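Local atomic coordinates of malonyl CoA-acyl carrier protein transacylase (Bartonella henselae, PDB entry 3QAT), a protein that probably transfers the malonyl group of malonyl-CoA to the acyl carrier protein, which supplies malonyl units for fatty acid biosynthesis. Residues 43-48 / 62-67; 121-126 / 216-221; 236-241 / 250-255. All blocks are in the same frame, centred on the assembly; numbering follows the deposited sequence. Where two conformers were deposited one is given.

The three contacts differ in depth and chemistry. Contact 1 is buried; contacts 2 and 3 are partly buried, each with one exposed residue among those that touch. No direct hydrogen bond crosses any of them. Contact 1 sets leucines against a proline and an asparagine. Contact 2 packs two helices through a methionine, an isoleucine, alanines and the carbon chain of an arginine. Contact 3 holds a loop to a helix and adds a bridging water. Contacts 1 and 2 meet where helix 62-82 bonds to Arg121 and Arg123 of helix 113-129. Contacts 2 and 3 meet where Val254 packs on Lys219. Contacts 1 and 3 do not touch; their nearest atoms are about 10 Å apart.

Contact 1 of 3, residues 43-48 / 62-67; sequences LSEKLS and TANAQP
Leu47 packs against Asn64 and Pro67 and has the largest buried area of this contact. Its CG lies anti to the backbone N (chi1 176°), which carries both methyls toward helix 62-82. The two methyls have different partners. CD1 of Leu47 sits against OD1 and CB of Asn64, at 3.7 Å and 3.9 Å. CD2 of Leu47 rests on the proline ring, 3.9 Å from CG of Pro67. The leucine side chain and the ring cross at about a right angle.

Leu43 reaches the same ring from the end of helix 30-43. Its CD1 is 3.8 Å from CB of Pro67, and it too lies at about a right angle to the ring. CB and CG of Pro67 thus meet a methyl from each leucine. Between the leucines the chain turns at Ser44, which has positive phi and forms a Schellman motif after the helix.

The side chain of Asn64 leaves its helix alongside Leu47, and its end comes nearer. Its ND2 is bonded to the backbone O of Val58. Glu45 stands at the border, and in one of its two conformers OE1 forms a salt bridge to Arg121 of helix 113-129.

The contact joins the turn between helices 30-43 and 47-53 to the start of helix 62-82. The meeting is mainly apolar; ND2 of Asn64 and OE1 of Glu45 are bonded outside it. With methyls packed on a proline and against an amide oxygen, the two segments are held by van der Waals contact, with no hydrogen bond between them.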
loop_
_atom_site.group_PDB
_atom_site.type_symbol
_atom_site.label_atom_id
_atom_site.label_comp_id
_atom_site.label_asym_id
_atom_site.label_seq_id
_atom_site.Cartn_x
_atom_site.Cartn_y
_atom_site.Cartn_z
ATOM N N LEU A 43 -16.470 0.079 -11.392
ATOM C CA LEU A 43 -17.039 0.903 -10.308
ATOM C C LEU A 43 -18.295 1.694 -10.700
ATOM O O LEU A 43 -18.874 2.402 -9.849
ATOM C CB LEU A 43 -15.974 1.892 -9.797
ATOM C CG LEU A 43 -14.721 1.204 -9.250
ATOM C CD1 LEU A 43 -13.679 2.257 -8.788
ATOM C CD2 LEU A 43 -15.068 0.196 -8.130
ATOM N N SER A 44 -18.681 1.598 -11.976
ATOM C CA SER A 44 -19.821 2.340 -12.533
ATOM C C SER A 44 -19.674 3.835 -12.288
ATOM O O SER A 44 -20.638 4.514 -11.901
ATOM C CB SER A 44 -21.147 1.851 -11.923
ATOM O OG SER A 44 -21.372 0.480 -12.228
ATOM N N GLU A 45 -18.469 4.361 -12.518
ATOM C CA GLU A 45 -18.142 5.741 -12.144
ATOM C C GLU A 45 -16.983 6.223 -12.989
ATOM O O GLU A 45 -16.074 5.439 -13.241
ATOM C CB GLU A 45 -17.651 5.752 -10.674
ATOM C CG GLU A 45 -17.597 7.131 -10.042
ATOM C CD GLU A 45 -16.762 7.162 -8.771
ATOM O OE1 GLU A 45 -16.066 6.173 -8.441
ATOM O OE2 GLU A 45 -16.805 8.203 -8.103
ATOM N N LYS A 46 -16.978 7.506 -13.359
ATOM C CA LYS A 46 -15.807 8.095 -14.008
ATOM C C LYS A 46 -14.746 8.479 -12.951
ATOM O O LYS A 46 -14.388 9.655 -12.776
ATOM C CB LYS A 46 -16.187 9.313 -14.854
ATOM C CG LYS A 46 -16.936 8.974 -16.136
ATOM C CD LYS A 46 -15.975 8.366 -17.171
ATOM C CE LYS A 46 -16.624 8.206 -18.553
ATOM N NZ LYS A 46 -15.613 7.777 -19.588
ATOM N N LEU A 47 -14.222 7.470 -12.260
ATOM C CA LEU A 47 -13.150 7.693 -11.296
ATOM C C LEU A 47 -11.951 8.336 -11.973
ATOM O O LEU A 47 -11.277 9.192 -11.368
ATOM C CB LEU A 47 -12.753 6.351 -10.651
ATOM C CG LEU A 47 -11.569 6.431 -9.680
ATOM C CD1 LEU A 47 -11.845 7.347 -8.443
ATOM C CD2 LEU A 47 -11.117 5.011 -9.247
ATOM N N SER A 48 -11.692 7.940 -13.224
ATOM C CA SER A 48 -10.554 8.485 -13.950
ATOM C C SER A 48 -10.573 10.022 -14.040
ATOM O O SER A 48 -9.517 10.649 -14.068
ATOM C CB SER A 48 -10.459 7.856 -15.356
ATOM O OG SER A 48 -11.640 8.179 -16.103
ATOM N N THR A 62 -10.158 7.983 0.787
ATOM C CA THR A 62 -9.634 6.612 0.635
ATOM C C THR A 62 -10.487 5.726 -0.317
ATOM O O THR A 62 -9.923 4.888 -1.040
ATOM C CB THR A 62 -9.364 5.976 2.002
ATOM O OG1 THR A 62 -8.528 4.804 1.844
ATOM C CG2 THR A 62 -10.670 5.667 2.699
ATOM N N ALA A 63 -11.795 5.983 -0.405
ATOM C CA ALA A 63 -12.644 5.250 -1.354
ATOM C C ALA A 63 -12.279 5.525 -2.808
ATOM O O ALA A 63 -12.581 4.719 -3.690
ATOM C CB ALA A 63 -14.115 5.540 -1.108
ATOM N N ASN A 64 -11.610 6.664 -3.049
ATOM C CA ASN A 64 -11.063 6.975 -4.375
ATOM C C ASN A 64 -9.598 6.591 -4.542
ATOM O O ASN A 64 -9.225 5.964 -5.551
ATOM C CB ASN A 64 -11.304 8.450 -4.701
ATOM C CG ASN A 64 -12.772 8.744 -4.817
ATOM O OD1 ASN A 64 -13.570 7.859 -5.185
ATOM N ND2 ASN A 64 -13.166 9.964 -4.471
ATOM N N ALA A 65 -8.781 6.962 -3.555
ATOM C CA ALA A 65 -7.345 6.745 -3.646
ATOM C C ALA A 65 -6.997 5.261 -3.785
ATOM O O ALA A 65 -6.043 4.914 -4.462
ATOM C CB ALA A 65 -6.649 7.328 -2.410
ATOM N N GLN A 66 -7.759 4.382 -3.126
ATOM C CA GLN A 66 -7.377 2.953 -3.166
ATOM C C GLN A 66 -7.550 2.351 -4.588
ATOM O O GLN A 66 -6.571 1.866 -5.139
ATOM C CB GLN A 66 -8.119 2.128 -2.106
ATOM C CG GLN A 66 -7.769 2.570 -0.680
ATOM C CD GLN A 66 -8.205 1.543 0.366
ATOM O OE1 GLN A 66 -8.105 0.324 0.144
ATOM N NE2 GLN A 66 -8.670 2.027 1.531
ATOM N N PRO A 67 -8.769 2.409 -5.183
ATOM C CA PRO A 67 -8.834 1.866 -6.544
ATOM C C PRO A 67 -7.995 2.693 -7.522
ATOM O O PRO A 67 -7.428 2.120 -8.479
ATOM C CB PRO A 67 -10.341 1.906 -6.903
ATOM C CG PRO A 67 -10.943 2.959 -5.927
ATOM C CD PRO A 67 -10.111 2.785 -4.658
#

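Contact 2 of 3, residues 121-126 / 216-221; sequences RIRGNA and NAMKNA
Met218 lies over the base of Arg123, between two nearly antiparallel helices whose segment axes are 161° apart and 9.5 Å at closest approach. The methionine chain starts alongside helix 113-129 and bends back to it. From CB, chi1 (-70°) sets CG beside the backbone N. CG of Met218 is 4.1 Å from CG of Arg123. The chain bends again at chi2 and chi3. SD of Met218 then lies 3.5 Å from both CA and CB of Arg123. On another side SD meets CG2 of Ile122 at 4.0 Å. The terminal CE stays near the arginine, 4.2 Å from its CB.

Ala126, Ala217, Ala221 and Ile122 make the rest of the interface. The methyls of Ala126 and Ala217 meet CB to CB at 3.7 Å. CD1 of Ile122 touches CB of Ala221 at 4.0 Å.

The guanidinium of Arg123 continues past Met218: NH1 bonds to Gln66, and NH2 to Gln256 and Ser98. Ser98 lies in a GxSxG sequence, consistent with a nucleophile elbow. The sulfur thus packs on the carbon part of an arginine whose charged end is bonded toward the probable active site.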
loop_
_atom_site.group_PDB
_atom_site.type_symbol
_atom_site.label_atom_id
_atom_site.label_comp_id
_atom_site.label_asym_id
_atom_site.label_seq_id
_atom_site.Cartn_x
_atom_site.Cartn_y
_atom_site.Cartn_z
ATOM N N ARG A 121 -12.664 -0.486 -3.643
ATOM C CA ARG A 121 -13.758 0.424 -3.351
ATOM C C ARG A 121 -14.509 -0.003 -2.061
ATOM O O ARG A 121 -14.797 0.823 -1.204
ATOM C CB ARG A 121 -14.673 0.540 -4.582
ATOM C CG ARG A 121 -16.001 1.259 -4.364
ATOM C CD ARG A 121 -15.877 2.665 -3.779
ATOM N NE ARG A 121 -14.996 3.575 -4.537
ATOM C CZ ARG A 121 -15.359 4.248 -5.633
ATOM N NH1 ARG A 121 -16.539 4.047 -6.224
ATOM N NH2 ARG A 121 -14.497 5.117 -6.164
ATOM N N ILE A 122 -14.752 -1.307 -1.922
ATOM C CA ILE A 122 -15.376 -1.841 -0.690
ATOM C C ILE A 122 -14.467 -1.533 0.503
ATOM O O ILE A 122 -14.946 -1.107 1.578
ATOM C CB ILE A 122 -15.637 -3.364 -0.841
ATOM C CG1 ILE A 122 -16.824 -3.565 -1.790
ATOM C CG2 ILE A 122 -15.913 -4.004 0.546
ATOM C CD1 ILE A 122 -16.914 -5.021 -2.327
ATOM N N ARG A 123 -13.160 -1.709 0.311
ATOM C CA ARG A 123 -12.214 -1.510 1.399
ATOM C C ARG A 123 -12.198 -0.036 1.840
ATOM O O ARG A 123 -12.295 0.271 3.035
ATOM C CB ARG A 123 -10.819 -1.944 0.926
ATOM C CG ARG A 123 -9.797 -2.112 2.049
ATOM C CD ARG A 123 -8.545 -2.805 1.491
ATOM N NE ARG A 123 -7.473 -3.008 2.495
ATOM C CZ ARG A 123 -6.515 -2.106 2.764
ATOM N NH1 ARG A 123 -6.507 -0.894 2.171
ATOM N NH2 ARG A 123 -5.565 -2.388 3.661
ATOM N N GLY A 124 -12.109 0.864 0.861
ATOM C CA GLY A 124 -12.074 2.312 1.143
ATOM C C GLY A 124 -13.378 2.772 1.783
ATOM O O GLY A 124 -13.361 3.497 2.766
ATOM N N ASN A 125 -14.507 2.328 1.236
ATOM C CA ASN A 125 -15.804 2.690 1.820
ATOM C C ASN A 125 -15.899 2.224 3.281
ATOM O O ASN A 125 -16.366 2.991 4.169
ATOM C CB ASN A 125 -16.964 2.095 1.016
ATOM C CG ASN A 125 -17.310 2.885 -0.249
ATOM O OD1 ASN A 125 -16.945 4.050 -0.399
ATOM N ND2 ASN A 125 -18.034 2.244 -1.150
ATOM N N ALA A 126 -15.482 0.983 3.536
ATOM C CA ALA A 126 -15.635 0.380 4.871
ATOM C C ALA A 126 -14.703 1.046 5.865
ATOM O O ALA A 126 -15.078 1.286 7.019
ATOM C CB ALA A 126 -15.401 -1.114 4.838
ATOM N N ASN A 216 -14.278 -6.947 8.969
ATOM C CA ASN A 216 -15.440 -7.806 8.743
ATOM C C ASN A 216 -16.002 -7.641 7.320
ATOM O O ASN A 216 -16.351 -8.635 6.665
ATOM C CB ASN A 216 -16.520 -7.509 9.775
ATOM C CG ASN A 216 -16.070 -7.801 11.192
ATOM O OD1 ASN A 216 -15.098 -8.531 11.420
ATOM N ND2 ASN A 216 -16.797 -7.241 12.166
ATOM N N ALA A 217 -16.084 -6.391 6.847
ATOM C CA ALA A 217 -16.529 -6.113 5.477
ATOM C C ALA A 217 -15.610 -6.773 4.435
ATOM O O ALA A 217 -16.082 -7.342 3.432
ATOM C CB ALA A 217 -16.671 -4.592 5.223
ATOM N N MET A 218 -14.304 -6.730 4.681
ATOM C CA MET A 218 -13.367 -7.349 3.735
ATOM C C MET A 218 -13.440 -8.873 3.760
ATOM O O MET A 218 -13.282 -9.520 2.723
ATOM C CB MET A 218 -11.925 -6.888 3.962
ATOM C CG MET A 218 -11.657 -5.418 3.583
ATOM S SD MET A 218 -12.315 -4.951 1.961
ATOM C CE MET A 218 -11.470 -6.056 0.831
ATOM N N LYS A 219 -13.680 -9.441 4.941
ATOM C CA LYS A 219 -13.869 -10.886 5.062
ATOM C C LYS A 219 -15.014 -11.311 4.146
ATOM O O LYS A 219 -14.856 -12.236 3.358
ATOM C CB LYS A 219 -14.132 -11.289 6.512
ATOM N N ASN A 220 -16.151 -10.628 4.232
ATOM C CA ASN A 220 -17.309 -11.012 3.411
ATOM C C ASN A 220 -17.058 -10.815 1.917
ATOM O O ASN A 220 -17.428 -11.659 1.090
ATOM C CB ASN A 220 -18.545 -10.258 3.875
ATOM C CG ASN A 220 -19.081 -10.798 5.194
ATOM O OD1 ASN A 220 -18.845 -11.959 5.537
ATOM N ND2 ASN A 220 -19.775 -9.951 5.949
ATOM N N ALA A 221 -16.384 -9.720 1.558
ATOM C CA ALA A 221 -16.095 -9.484 0.150
ATOM C C ALA A 221 -15.106 -10.489 -0.422
ATOM O O ALA A 221 -15.258 -10.946 -1.557
ATOM C CB ALA A 221 -15.590 -8.037 -0.072
#

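Contact 3 of 3, residues 236-241 / 250-255; sequences ANVSVI and VSLLVQ
Leu252 is the first residue of segment 250-255 to meet the loop 236-241; Ser251, just before it, takes part through Gln255. The side chain of Leu252 leaves helix 246-258 with CG beside the backbone N (chi1 -63°) and splits its methyls between loop residues. CD1 of Leu252 lies 4.0 Å from CB of Ala236 and also touches OG of Ser239, whose hydroxyl bonds to Glu243. CD2 of Leu252 is 4.0 Å from CG1 of Val238. The backbone O of Leu252 is 3.8 Å from CG2 of Val238. A water bridges the backbones here. It accepts from N of Val238 at 3.2 Å and gives a weak bond to O of Leu252 at 3.3 Å.

Gln255 returns to the loop. Its OE1 is 3.6 Å from CG1 of Val238, and the two side chains cross at about a right angle. In one conformer of Ser251, NE2 of Gln255 donates to OG of Ser251 (2.9 Å, bent at 136°). That OG lies close to the amide plane, and the bond may steady the amide with OE1 toward Val238. CG1 of Val238 thus meets both Leu252 and Gln255, about one turn apart.

ND2 of Asn237 bonds to O of Gly96, and its OD1 to N of Ser98 and NE2 of Gln256. The loop, between strands 234-235 and 242-243, also packs Val240 on helix 263-272, while Leu253 packs on helices 100-107 and 212-224, and Val254 on 212-224.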
loop_
_atom_site.group_PDB
_atom_site.type_symbol
_atom_site.label_atom_id
_atom_site.label_comp_id
_atom_site.label_asym_id
_atom_site.label_seq_id
_atom_site.Cartn_x
_atom_site.Cartn_y
_atom_site.Cartn_z
ATOM N N ALA A 236 3.525 -10.820 2.532
ATOM C CA ALA A 236 2.373 -10.169 3.159
ATOM C C ALA A 236 2.770 -9.207 4.255
ATOM O O ALA A 236 3.699 -9.455 5.020
ATOM C CB ALA A 236 1.373 -11.211 3.702
ATOM N N ASN A 237 2.022 -8.108 4.362
ATOM C CA ASN A 237 2.280 -7.093 5.379
ATOM C C ASN A 237 2.245 -7.642 6.817
ATOM O O ASN A 237 2.944 -7.116 7.685
ATOM C CB ASN A 237 1.203 -5.977 5.329
ATOM C CG ASN A 237 1.284 -5.046 4.128
ATOM O OD1 ASN A 237 0.380 -4.232 3.978
ATOM N ND2 ASN A 237 2.357 -5.078 3.344
ATOM N N VAL A 238 1.431 -8.688 7.060
ATOM C CA VAL A 238 1.185 -9.201 8.406
ATOM C C VAL A 238 2.223 -10.259 8.778
ATOM O O VAL A 238 2.653 -10.333 9.932
ATOM C CB VAL A 238 -0.266 -9.784 8.509
ATOM C CG1 VAL A 238 -0.479 -10.661 9.755
ATOM C CG2 VAL A 238 -1.254 -8.610 8.501
ATOM N N SER A 239 2.648 -11.026 7.784
ATOM C CA SER A 239 3.458 -12.242 8.037
ATOM C C SER A 239 4.931 -12.118 7.642
ATOM O O SER A 239 5.789 -12.814 8.213
ATOM C CB SER A 239 2.849 -13.438 7.325
ATOM O OG SER A 239 2.914 -13.269 5.908
ATOM N N VAL A 240 5.232 -11.223 6.702
ATOM C CA VAL A 240 6.614 -11.049 6.193
ATOM C C VAL A 240 7.258 -12.397 5.764
ATOM O O VAL A 240 8.458 -12.634 5.971
ATOM C CB VAL A 240 7.527 -10.285 7.173
ATOM C CG1 VAL A 240 8.715 -9.657 6.420
ATOM C CG2 VAL A 240 6.764 -9.200 7.877
ATOM N N ILE A 241 6.454 -13.242 5.132
ATOM C CA ILE A 241 6.952 -14.461 4.500
ATOM C C ILE A 241 6.308 -14.605 3.137
ATOM O O ILE A 241 5.266 -13.966 2.855
ATOM C CB ILE A 241 6.696 -15.727 5.367
ATOM C CG1 ILE A 241 5.204 -15.928 5.621
ATOM C CG2 ILE A 241 7.507 -15.687 6.664
ATOM C CD1 ILE A 241 4.870 -17.127 6.541
ATOM N N VAL A 250 -6.274 -14.596 1.832
ATOM C CA VAL A 250 -7.514 -13.910 2.224
ATOM C C VAL A 250 -7.509 -13.611 3.723
ATOM O O VAL A 250 -7.829 -12.489 4.147
ATOM C CB VAL A 250 -8.793 -14.704 1.795
ATOM C CG1 VAL A 250 -10.027 -14.298 2.633
ATOM C CG2 VAL A 250 -9.033 -14.509 0.310
ATOM N N SER A 251 -7.109 -14.592 4.546
ATOM C CA SER A 251 -7.103 -14.393 5.983
ATOM C C SER A 251 -6.142 -13.260 6.372
ATOM O O SER A 251 -6.467 -12.414 7.204
ATOM C CB SER A 251 -6.736 -15.702 6.689
ATOM O OG SER A 251 -6.611 -15.506 8.080
ATOM N N LEU A 252 -4.979 -13.244 5.742
ATOM C CA LEU A 252 -3.969 -12.218 6.006
ATOM C C LEU A 252 -4.378 -10.823 5.546
ATOM O O LEU A 252 -4.017 -9.855 6.206
ATOM C CB LEU A 252 -2.630 -12.602 5.388
ATOM C CG LEU A 252 -1.967 -13.869 5.935
ATOM C CD1 LEU A 252 -0.857 -14.263 4.980
ATOM C CD2 LEU A 252 -1.410 -13.660 7.358
ATOM N N LEU A 253 -5.131 -10.743 4.440
ATOM C CA LEU A 253 -5.710 -9.436 4.017
ATOM C C LEU A 253 -6.718 -8.901 5.053
ATOM O O LEU A 253 -6.752 -7.684 5.323
ATOM C CB LEU A 253 -6.365 -9.542 2.642
ATOM C CG LEU A 253 -5.429 -9.812 1.460
ATOM C CD1 LEU A 253 -6.282 -10.033 0.226
ATOM C CD2 LEU A 253 -4.496 -8.624 1.229
ATOM N N VAL A 254 -7.518 -9.797 5.637
ATOM C CA VAL A 254 -8.452 -9.394 6.686
ATOM C C VAL A 254 -7.696 -8.924 7.944
ATOM O O VAL A 254 -8.008 -7.858 8.526
ATOM C CB VAL A 254 -9.450 -10.542 7.009
ATOM C CG1 VAL A 254 -10.314 -10.180 8.214
ATOM C CG2 VAL A 254 -10.352 -10.846 5.795
ATOM N N GLN A 255 -6.706 -9.715 8.369
ATOM C CA GLN A 255 -5.886 -9.367 9.531
ATOM C C GLN A 255 -5.147 -8.038 9.332
ATOM O O GLN A 255 -4.962 -7.258 10.280
ATOM C CB GLN A 255 -4.861 -10.465 9.789
ATOM C CG GLN A 255 -5.456 -11.790 10.240
ATOM C CD GLN A 255 -4.409 -12.899 10.249
ATOM O OE1 GLN A 255 -3.284 -12.705 10.721
ATOM N NE2 GLN A 255 -4.768 -14.057 9.715
HETATM O O HOH W 1 -1.039 -8.987 5.053
#